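Long-range contacts in general secretion pathway protein C (Vibrio cholerae, PDB 2I6V), which probably helps the type II secretion system export proteins such as cholera toxin through the outer membrane, this chain being the protein's PDZ domain, probably periplasmic: residues Y6-Q11 with P25-V30; D16-Y21 with D50-N55; D39-V44 with L72-D77. One frame throughout, in Å; residues are numbered along the deposited sequence.

Interaction 1. Residues Y6-Q11 with P25-V30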
loop_
_atom_site.group_PDB
_atom_site.type_symbol
_atom_site.label_atom_id
_atom_site.label_comp_id
_atom_site.label_asym_id
_atom_site.label_seq_id
_atom_site.Cartn_x
_atom_site.Cartn_y
_atom_site.Cartn_z
ATOM N N TYR A 6 -5.503 1.833 7.898
ATOM C CA TYR A 6 -6.025 1.214 6.673
ATOM C C TYR A 6 -5.374 -0.124 6.386
ATOM O O TYR A 6 -6.023 -1.033 5.880
ATOM C CB TYR A 6 -5.768 2.117 5.454
ATOM C CG TYR A 6 -6.442 3.474 5.519
ATOM C CD1 TYR A 6 -7.642 3.703 4.853
ATOM C CD2 TYR A 6 -5.880 4.522 6.243
ATOM C CE1 TYR A 6 -8.262 4.938 4.902
ATOM C CE2 TYR A 6 -6.488 5.772 6.290
ATOM C CZ TYR A 6 -7.685 5.969 5.621
ATOM O OH TYR A 6 -8.301 7.207 5.673
ATOM N N VAL A 7 -4.081 -0.237 6.687
ATOM C CA VAL A 7 -3.319 -1.373 6.198
ATOM C C VAL A 7 -2.028 -1.566 6.982
ATOM O O VAL A 7 -1.476 -0.610 7.552
ATOM C CB VAL A 7 -3.003 -1.201 4.682
ATOM C CG1 VAL A 7 -1.990 -0.063 4.466
ATOM C CG2 VAL A 7 -2.485 -2.502 4.097
ATOM N N ARG A 8 -1.560 -2.811 7.019
ATOM C CA ARG A 8 -0.230 -3.121 7.521
ATOM C C ARG A 8 0.552 -3.777 6.393
ATOM O O ARG A 8 -0.019 -4.515 5.580
ATOM C CB ARG A 8 -0.302 -4.021 8.760
ATOM C CG ARG A 8 -0.717 -3.227 10.000
ATOM C CD ARG A 8 -1.010 -4.070 11.227
ATOM N NE ARG A 8 -1.735 -3.231 12.177
ATOM C CZ ARG A 8 -2.378 -3.662 13.254
ATOM N NH1 ARG A 8 -2.999 -2.779 14.030
ATOM N NH2 ARG A 8 -2.379 -4.953 13.573
ATOM N N LEU A 9 1.852 -3.493 6.337
ATOM C CA LEU A 9 2.690 -3.983 5.245
ATOM C C LEU A 9 3.916 -4.712 5.765
ATOM O O LEU A 9 4.496 -4.330 6.783
ATOM C CB LEU A 9 3.145 -2.818 4.368
ATOM C CG LEU A 9 2.049 -1.958 3.734
ATOM C CD1 LEU A 9 2.688 -0.782 3.022
ATOM C CD2 LEU A 9 1.222 -2.806 2.773
ATOM N N SER A 10 4.311 -5.764 5.061
ATOM C CA SER A 10 5.581 -6.449 5.344
ATOM C C SER A 10 6.320 -6.735 4.040
ATOM O O SER A 10 5.704 -6.935 2.998
ATOM C CB SER A 10 5.362 -7.742 6.149
ATOM O OG SER A 10 4.531 -8.671 5.465
ATOM N N GLN A 11 7.650 -6.740 4.095
ATOM C CA GLN A 11 8.439 -6.913 2.878
ATOM C C GLN A 11 8.348 -8.317 2.320
ATOM O O GLN A 11 8.325 -9.307 3.064
ATOM C CB GLN A 11 9.922 -6.630 3.144
ATOM C CG GLN A 11 10.211 -5.209 3.563
ATOM C CD GLN A 11 11.678 -5.013 3.896
ATOM O OE1 GLN A 11 12.370 -5.962 4.291
ATOM N NE2 GLN A 11 12.158 -3.785 3.750
ATOM N N PRO A 25 -4.406 -6.764 7.464
ATOM C CA PRO A 25 -5.393 -5.795 7.949
ATOM C C PRO A 25 -4.769 -4.672 8.784
ATOM O O PRO A 25 -3.848 -4.910 9.569
ATOM C CB PRO A 25 -6.330 -6.652 8.806
ATOM C CG PRO A 25 -6.211 -8.034 8.192
ATOM C CD PRO A 25 -4.737 -8.141 7.863
ATOM N N GLY A 26 -5.267 -3.454 8.586
ATOM C CA GLY A 26 -4.863 -2.336 9.408
ATOM C C GLY A 26 -5.619 -2.321 10.724
ATOM O O GLY A 26 -6.296 -3.292 11.108
ATOM N N LYS A 27 -5.527 -1.201 11.420
ATOM C CA LYS A 27 -6.113 -1.111 12.734
ATOM C C LYS A 27 -7.639 -1.103 12.675
ATOM O O LYS A 27 -8.295 -1.605 13.591
ATOM C CB LYS A 27 -5.611 0.153 13.416
ATOM C CG LYS A 27 -5.942 0.228 14.885
ATOM C CD LYS A 27 -5.189 1.355 15.538
ATOM C CE LYS A 27 -5.465 1.369 17.023
ATOM N NZ LYS A 27 -4.891 2.586 17.655
ATOM N N ASP A 28 -8.194 -0.488 11.630
ATOM C CA ASP A 28 -9.648 -0.304 11.524
ATOM C C ASP A 28 -10.262 -1.176 10.422
ATOM O O ASP A 28 -10.050 -0.924 9.234
ATOM C CB ASP A 28 -9.962 1.169 11.268
ATOM C CG ASP A 28 -11.429 1.481 11.388
ATOM O OD1 ASP A 28 -12.244 0.530 11.416
ATOM O OD2 ASP A 28 -11.749 2.686 11.464
ATOM N N PRO A 29 -11.021 -2.214 10.813
ATOM C CA PRO A 29 -11.651 -3.099 9.830
ATOM C C PRO A 29 -12.569 -2.373 8.860
ATOM O O PRO A 29 -12.721 -2.805 7.713
ATOM C CB PRO A 29 -12.467 -4.073 10.697
ATOM C CG PRO A 29 -11.781 -4.066 12.011
ATOM C CD PRO A 29 -11.308 -2.639 12.195
ATOM N N VAL A 30 -13.198 -1.290 9.305
ATOM C CA VAL A 30 -14.096 -0.553 8.417
ATOM C C VAL A 30 -13.320 -0.003 7.227
ATOM O O VAL A 30 -13.789 -0.043 6.088
ATOM C CB VAL A 30 -14.820 0.590 9.156
ATOM C CG1 VAL A 30 -15.558 1.501 8.154
ATOM C CG2 VAL A 30 -15.801 0.001 10.163
#
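Arg8 turns CG away from its own carbonyl carbon (chi1 -76°) and then stays extended as far as NE, which lays the chain alongside Pro25 and carries the guanidinium to Lys27. In this PDZ domain the contact joins the start of strand 7-14 to the loop that leads out of strand 17-25 into helix 29-34. Three methylene groups of Arg8 pass the carbonyl of Pro25, with CD nearest, 3.4 Å from Pro25 O. Beyond them the guanidinium sets one face over Gly26 C, and Arg8 NH1 lies 3.8 Å from Lys27 CA. A long, flexible arginine suits this surface edge of the loop, since its apolar stem packs while its charge stays near the surface. Next to it the backbones come together, Gly26 CA lying 3.5 Å from Val7 N; Gly26, having no side chain, lets the two backbones approach this closely. Tyr6 points its CB away from the loop, and its hydroxyl bonds to the carbonyl of Gln86. Lys27 leads its extended chain away, placing NZ 6.7 Å from Arg8 NH1. Farther along, Asp28 is the N-cap of helix 29-34: its OD1 accepts from Val30 N at 2.9 Å, the donor standing above the carboxylate plane.

Interaction 2. Residues D16-Y21 with D50-N55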
loop_
_atom_site.group_PDB
_atom_site.type_symbol
_atom_site.label_atom_id
_atom_site.label_comp_id
_atom_site.label_asym_id
_atom_site.label_seq_id
_atom_site.Cartn_x
_atom_site.Cartn_y
_atom_site.Cartn_z
ATOM N N ASP A 16 18.201 -9.464 -0.832
ATOM C CA ASP A 16 18.089 -8.145 -0.215
ATOM C C ASP A 16 17.267 -7.174 -1.061
ATOM O O ASP A 16 17.123 -6.000 -0.715
ATOM C CB ASP A 16 19.471 -7.558 0.082
ATOM C CG ASP A 16 19.505 -6.796 1.394
ATOM O OD1 ASP A 16 18.912 -7.288 2.384
ATOM O OD2 ASP A 16 20.125 -5.712 1.441
ATOM N N LYS A 17 16.717 -7.671 -2.162
ATOM C CA LYS A 17 15.934 -6.838 -3.059
ATOM C C LYS A 17 14.460 -6.929 -2.681
ATOM O O LYS A 17 13.913 -8.020 -2.611
ATOM C CB LYS A 17 16.133 -7.310 -4.500
ATOM C CG LYS A 17 15.250 -6.627 -5.522
ATOM C CD LYS A 17 15.322 -7.348 -6.862
ATOM C CE LYS A 17 14.457 -6.667 -7.913
ATOM N NZ LYS A 17 14.914 -5.278 -8.192
ATOM N N VAL A 18 13.826 -5.784 -2.435
ATOM C CA VAL A 18 12.396 -5.758 -2.125
ATOM C C VAL A 18 11.586 -5.907 -3.414
ATOM O O VAL A 18 11.814 -5.182 -4.395
ATOM C CB VAL A 18 12.001 -4.453 -1.390
ATOM C CG1 VAL A 18 10.509 -4.450 -1.036
ATOM C CG2 VAL A 18 12.860 -4.266 -0.140
ATOM N N LEU A 19 10.646 -6.857 -3.407
ATOM C CA LEU A 19 9.832 -7.188 -4.575
ATOM C C LEU A 19 8.448 -6.561 -4.509
ATOM O O LEU A 19 7.800 -6.352 -5.532
ATOM C CB LEU A 19 9.663 -8.707 -4.696
ATOM C CG LEU A 19 10.951 -9.520 -4.823
ATOM C CD1 LEU A 19 10.640 -11.019 -4.938
ATOM C CD2 LEU A 19 11.765 -9.020 -6.021
ATOM N N GLY A 20 7.991 -6.296 -3.288
ATOM C CA GLY A 20 6.645 -5.775 -3.037
ATOM C C GLY A 20 6.359 -5.916 -1.556
ATOM O O GLY A 20 7.246 -6.310 -0.788
ATOM N N TYR A 21 5.129 -5.599 -1.149
ATOM C CA TYR A 21 4.730 -5.686 0.263
ATOM C C TYR A 21 3.460 -6.505 0.448
ATOM O O TYR A 21 2.446 -6.251 -0.207
ATOM C CB TYR A 21 4.558 -4.288 0.885
ATOM C CG TYR A 21 5.842 -3.509 0.850
ATOM C CD1 TYR A 21 6.662 -3.439 1.969
ATOM C CD2 TYR A 21 6.256 -2.886 -0.315
ATOM C CE1 TYR A 21 7.862 -2.753 1.929
ATOM C CE2 TYR A 21 7.456 -2.190 -0.371
ATOM C CZ TYR A 21 8.252 -2.129 0.756
ATOM O OH TYR A 21 9.445 -1.440 0.690
ATOM N N ASP A 50 6.555 3.147 -7.691
ATOM C CA ASP A 50 7.008 1.824 -7.263
ATOM C C ASP A 50 7.316 1.814 -5.761
ATOM O O ASP A 50 8.189 2.538 -5.303
ATOM C CB ASP A 50 8.238 1.456 -8.102
ATOM C CG ASP A 50 8.690 0.013 -7.919
ATOM O OD1 ASP A 50 8.405 -0.612 -6.869
ATOM O OD2 ASP A 50 9.365 -0.477 -8.851
ATOM N N LEU A 51 6.594 0.988 -4.995
ATOM C CA LEU A 51 6.786 0.908 -3.541
ATOM C C LEU A 51 8.196 0.476 -3.152
ATOM O O LEU A 51 8.638 0.712 -2.013
ATOM C CB LEU A 51 5.786 -0.078 -2.909
ATOM C CG LEU A 51 4.423 0.466 -2.463
ATOM C CD1 LEU A 51 3.439 -0.673 -2.177
ATOM C CD2 LEU A 51 4.541 1.378 -1.246
ATOM N N THR A 52 8.889 -0.166 -4.089
ATOM C CA THR A 52 10.213 -0.736 -3.813
ATOM C C THR A 52 11.347 0.251 -4.079
ATOM O O THR A 52 12.523 -0.106 -3.975
ATOM C CB THR A 52 10.467 -2.030 -4.613
ATOM O OG1 THR A 52 10.645 -1.720 -6.004
ATOM C CG2 THR A 52 9.294 -3.011 -4.432
ATOM N N ASP A 53 10.991 1.485 -4.428
ATOM C CA ASP A 53 11.971 2.565 -4.566
ATOM C C ASP A 53 11.964 3.402 -3.286
ATOM O O ASP A 53 11.115 4.289 -3.130
ATOM C CB ASP A 53 11.610 3.473 -5.747
ATOM C CG ASP A 53 11.919 2.857 -7.093
ATOM O OD1 ASP A 53 12.857 2.040 -7.199
ATOM O OD2 ASP A 53 11.213 3.213 -8.055
ATOM N N PRO A 54 12.906 3.140 -2.364
ATOM C CA PRO A 54 12.817 3.782 -1.050
ATOM C C PRO A 54 12.962 5.299 -1.078
ATOM O O PRO A 54 12.318 5.984 -0.284
ATOM C CB PRO A 54 13.964 3.145 -0.262
ATOM C CG PRO A 54 14.937 2.700 -1.305
ATOM C CD PRO A 54 14.076 2.253 -2.466
ATOM N N ASN A 55 13.796 5.834 -1.972
ATOM C CA ASN A 55 13.966 7.286 -2.012
ATOM C C ASN A 55 12.739 7.987 -2.580
ATOM O O ASN A 55 12.329 9.041 -2.094
ATOM C CB ASN A 55 15.237 7.626 -2.787
ATOM C CG ASN A 55 16.444 6.973 -2.172
ATOM O OD1 ASN A 55 16.664 7.099 -0.959
ATOM N ND2 ASN A 55 17.205 6.237 -2.972
HETATM O O HOH W 1 11.732 -4.725 -7.339
HETATM O O HOH W 2 10.876 1.255 -0.127
#
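The methyl group of Thr52 presses against a backbone carbonyl, its CG2 lying 3.3 Å from Val18 O, just where the pairing of strand 17-25 with strand 7-14 is disturbed by a classic beta bulge: Leu19 and Gly20 both face Val12. Gly20 suits the bulge because its extended backbone angles (166°/-174°) are readily reached by glycine. The same methyl meets Val18 CG1 at 3.9 Å as the two side chains run by one another in opposite senses. Thr52 can offer carbon here because its OG1 takes the crowded position between backbone N and carbonyl carbon (chi1 71°), where it donates to Asp50 OD1 at 2.6 Å. Thr52 N reaches that oxygen from the same face of the carboxylate; two bonds grip it, and the one from OG1 holds the side chain in this rotation. Tyr21 crosses Leu51 obliquely, its CE2 3.7 Å from Leu51 CB. One water joins Tyr21 OH to Leu51 O; another donates to Val18 O and reaches Lys17 NZ and Thr52 OG1 only weakly. Asp50 to Asp53 forms a type I turn, and the Asp50 side chain adds an Asx turn, ahead of helix 54-62 of the PDZ fold.

Interaction 3. Residues D39-V44 with L72-D77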
loop_
_atom_site.group_PDB
_atom_site.type_symbol
_atom_site.label_atom_id
_atom_site.label_comp_id
_atom_site.label_asym_id
_atom_site.label_seq_id
_atom_site.Cartn_x
_atom_site.Cartn_y
_atom_site.Cartn_z
ATOM N N ASP A 39 -6.433 -9.785 3.071
ATOM C CA ASP A 39 -5.194 -10.259 3.674
ATOM C C ASP A 39 -4.422 -11.070 2.629
ATOM O O ASP A 39 -5.005 -11.891 1.910
ATOM C CB ASP A 39 -5.475 -11.137 4.897
ATOM C CG ASP A 39 -4.202 -11.644 5.539
ATOM O OD1 ASP A 39 -3.421 -10.800 6.010
ATOM O OD2 ASP A 39 -3.979 -12.882 5.565
ATOM N N GLY A 40 -3.116 -10.828 2.536
ATOM C CA GLY A 40 -2.285 -11.538 1.569
ATOM C C GLY A 40 -2.210 -10.924 0.170
ATOM O O GLY A 40 -1.505 -11.441 -0.697
ATOM N N ASP A 41 -2.936 -9.834 -0.067
ATOM C CA ASP A 41 -2.761 -9.087 -1.309
ATOM C C ASP A 41 -1.307 -8.644 -1.393
ATOM O O ASP A 41 -0.663 -8.424 -0.364
ATOM C CB ASP A 41 -3.618 -7.830 -1.315
ATOM C CG ASP A 41 -5.070 -8.096 -1.641
ATOM O OD1 ASP A 41 -5.400 -9.212 -2.087
ATOM O OD2 ASP A 41 -5.873 -7.149 -1.468
ATOM N N MET A 42 -0.795 -8.492 -2.609
ATOM C CA MET A 42 0.577 -7.985 -2.786
ATOM C C MET A 42 0.576 -6.542 -3.271
ATOM O O MET A 42 0.166 -6.268 -4.391
ATOM C CB MET A 42 1.364 -8.850 -3.775
ATOM C CG MET A 42 1.907 -10.133 -3.169
ATOM S SD MET A 42 3.138 -9.790 -1.889
ATOM C CE MET A 42 4.333 -8.866 -2.854
ATOM N N ALA A 43 1.051 -5.623 -2.436
ATOM C CA ALA A 43 1.067 -4.213 -2.806
ATOM C C ALA A 43 2.319 -3.929 -3.619
ATOM O O ALA A 43 3.432 -4.288 -3.216
ATOM C CB ALA A 43 1.046 -3.348 -1.573
ATOM N N VAL A 44 2.137 -3.289 -4.767
ATOM C CA VAL A 44 3.268 -3.073 -5.667
ATOM C C VAL A 44 3.503 -1.608 -6.025
ATOM O O VAL A 44 4.616 -1.223 -6.401
ATOM C CB VAL A 44 3.137 -3.925 -6.941
ATOM C CG1 VAL A 44 3.102 -5.409 -6.580
ATOM C CG2 VAL A 44 1.878 -3.549 -7.709
ATOM N N LEU A 72 -3.472 2.543 -3.928
ATOM C CA LEU A 72 -2.544 1.448 -3.705
ATOM C C LEU A 72 -2.839 0.404 -4.771
ATOM O O LEU A 72 -3.967 -0.071 -4.877
ATOM C CB LEU A 72 -2.785 0.866 -2.317
ATOM C CG LEU A 72 -1.869 -0.219 -1.767
ATOM C CD1 LEU A 72 -0.448 0.299 -1.547
ATOM C CD2 LEU A 72 -2.456 -0.721 -0.456
ATOM N N THR A 73 -1.835 0.062 -5.576
ATOM C CA THR A 73 -2.015 -0.960 -6.590
ATOM C C THR A 73 -1.662 -2.291 -5.952
ATOM O O THR A 73 -0.562 -2.448 -5.420
ATOM C CB THR A 73 -1.101 -0.728 -7.811
ATOM O OG1 THR A 73 -1.381 0.556 -8.389
ATOM C CG2 THR A 73 -1.335 -1.815 -8.867
ATOM N N VAL A 74 -2.585 -3.245 -6.001
ATOM C CA VAL A 74 -2.291 -4.572 -5.440
ATOM C C VAL A 74 -2.436 -5.671 -6.483
ATOM O O VAL A 74 -3.154 -5.506 -7.470
ATOM C CB VAL A 74 -3.186 -4.910 -4.233
ATOM C CG1 VAL A 74 -3.038 -3.844 -3.140
ATOM C CG2 VAL A 74 -4.648 -5.061 -4.667
ATOM N N GLU A 75 -1.756 -6.787 -6.245
ATOM C CA GLU A 75 -1.867 -7.964 -7.095
ATOM C C GLU A 75 -2.570 -9.060 -6.300
ATOM O O GLU A 75 -2.195 -9.348 -5.160
ATOM C CB GLU A 75 -0.480 -8.430 -7.520
ATOM C CG GLU A 75 -0.457 -9.349 -8.722
ATOM C CD GLU A 75 0.913 -9.373 -9.372
ATOM O OE1 GLU A 75 1.855 -9.892 -8.738
ATOM O OE2 GLU A 75 1.059 -8.848 -10.502
ATOM N N ARG A 76 -3.594 -9.657 -6.909
ATOM C CA ARG A 76 -4.406 -10.675 -6.274
ATOM C C ARG A 76 -4.796 -11.674 -7.359
ATOM O O ARG A 76 -5.357 -11.292 -8.381
ATOM C CB ARG A 76 -5.657 -10.038 -5.641
ATOM C CG ARG A 76 -6.552 -11.021 -4.907
ATOM C CD ARG A 76 -7.897 -10.376 -4.574
ATOM N NE ARG A 76 -7.697 -9.189 -3.757
ATOM C CZ ARG A 76 -8.588 -8.215 -3.611
ATOM N NH1 ARG A 76 -9.756 -8.286 -4.238
ATOM N NH2 ARG A 76 -8.302 -7.163 -2.846
ATOM N N ASP A 77 -4.449 -12.937 -7.144
ATOM C CA ASP A 77 -4.724 -13.995 -8.120
ATOM C C ASP A 77 -4.174 -13.641 -9.510
ATOM O O ASP A 77 -4.814 -13.900 -10.542
ATOM C CB ASP A 77 -6.221 -14.303 -8.167
ATOM C CG ASP A 77 -6.781 -14.659 -6.805
ATOM O OD1 ASP A 77 -6.079 -15.349 -6.026
ATOM O OD2 ASP A 77 -7.920 -14.241 -6.505
#
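Asp41 and Arg76 meet side-on at one end of two paired strands, in a salt bridge of two nearly straight bonds: Arg76 NE gives to Asp41 OD1 at 2.8 Å, and Arg76 NH2 gives to Asp41 OD2 at the same distance. A bend at chi3 (-58°) turns the guanidinium so that its edge faces the carboxylate; the two planes lie 18° apart, and both oxygens are met on the syn side. Second partners brace the pair, Gln38 N on Asp41 OD2 and Gly36 O on Arg76 NH2, so the buried aspartate is well supplied with donors, which would probably keep it ionised.

The tight part continues along the face that carries Ala43 and Val74. These form a non-hydrogen-bonded pair with CA atoms 4.3 Å apart. The small Ala43 suits this buried place, where Leu72, Val74, Val23 and Leu51 gather round it; its CB touches Leu72 CD1 at 3.9 Å. Between the strands, Met42 and Glu75 exchange two backbone bonds as a hydrogen-bonded pair, and Val44 N donates to Thr73 O at 2.9 Å. The CG2 methyls of Val44 and Thr73 meet at 3.8 Å while Thr73 OG1 bonds to Asp82.

The other face is looser. Met42 and Glu75 touch chiefly near their roots, CB to CB at 4.2 Å; the methionine chain bends away, and the carboxylate of Glu75 has a weak bond to Gln80. Flexible and charged chains suit this partly exposed side. Such an antiparallel pairing, with an apolar patch ending in a salt bridge on one face, belongs to the curled sheet of the PDZ domain.

How the interactions relate
Interactions 2 and 3 share an interior: Leu51 CD1 of interaction 2 packs on Ala43 CB of interaction 3, and Tyr21 and Leu51 probably bond to the backbone of strand 42-46. Interaction 3 is the most buried of the three and the one carried by direct bonds, a strand ladder and a salt bridge. Interaction 1 lies largely at the surface, a contact of methylenes and backbone, and interaction 2 mixes apolar touching with water bridges. Interactions 1 and 2 meet where Gln11 and Leu9 pack on Tyr21, since strands 7-14 and 17-25 are neighbours; interaction 1 reaches interaction 3 through Pro25 and Asp39. All three reach the same sheet, but only interaction 3 pairs two of its strands.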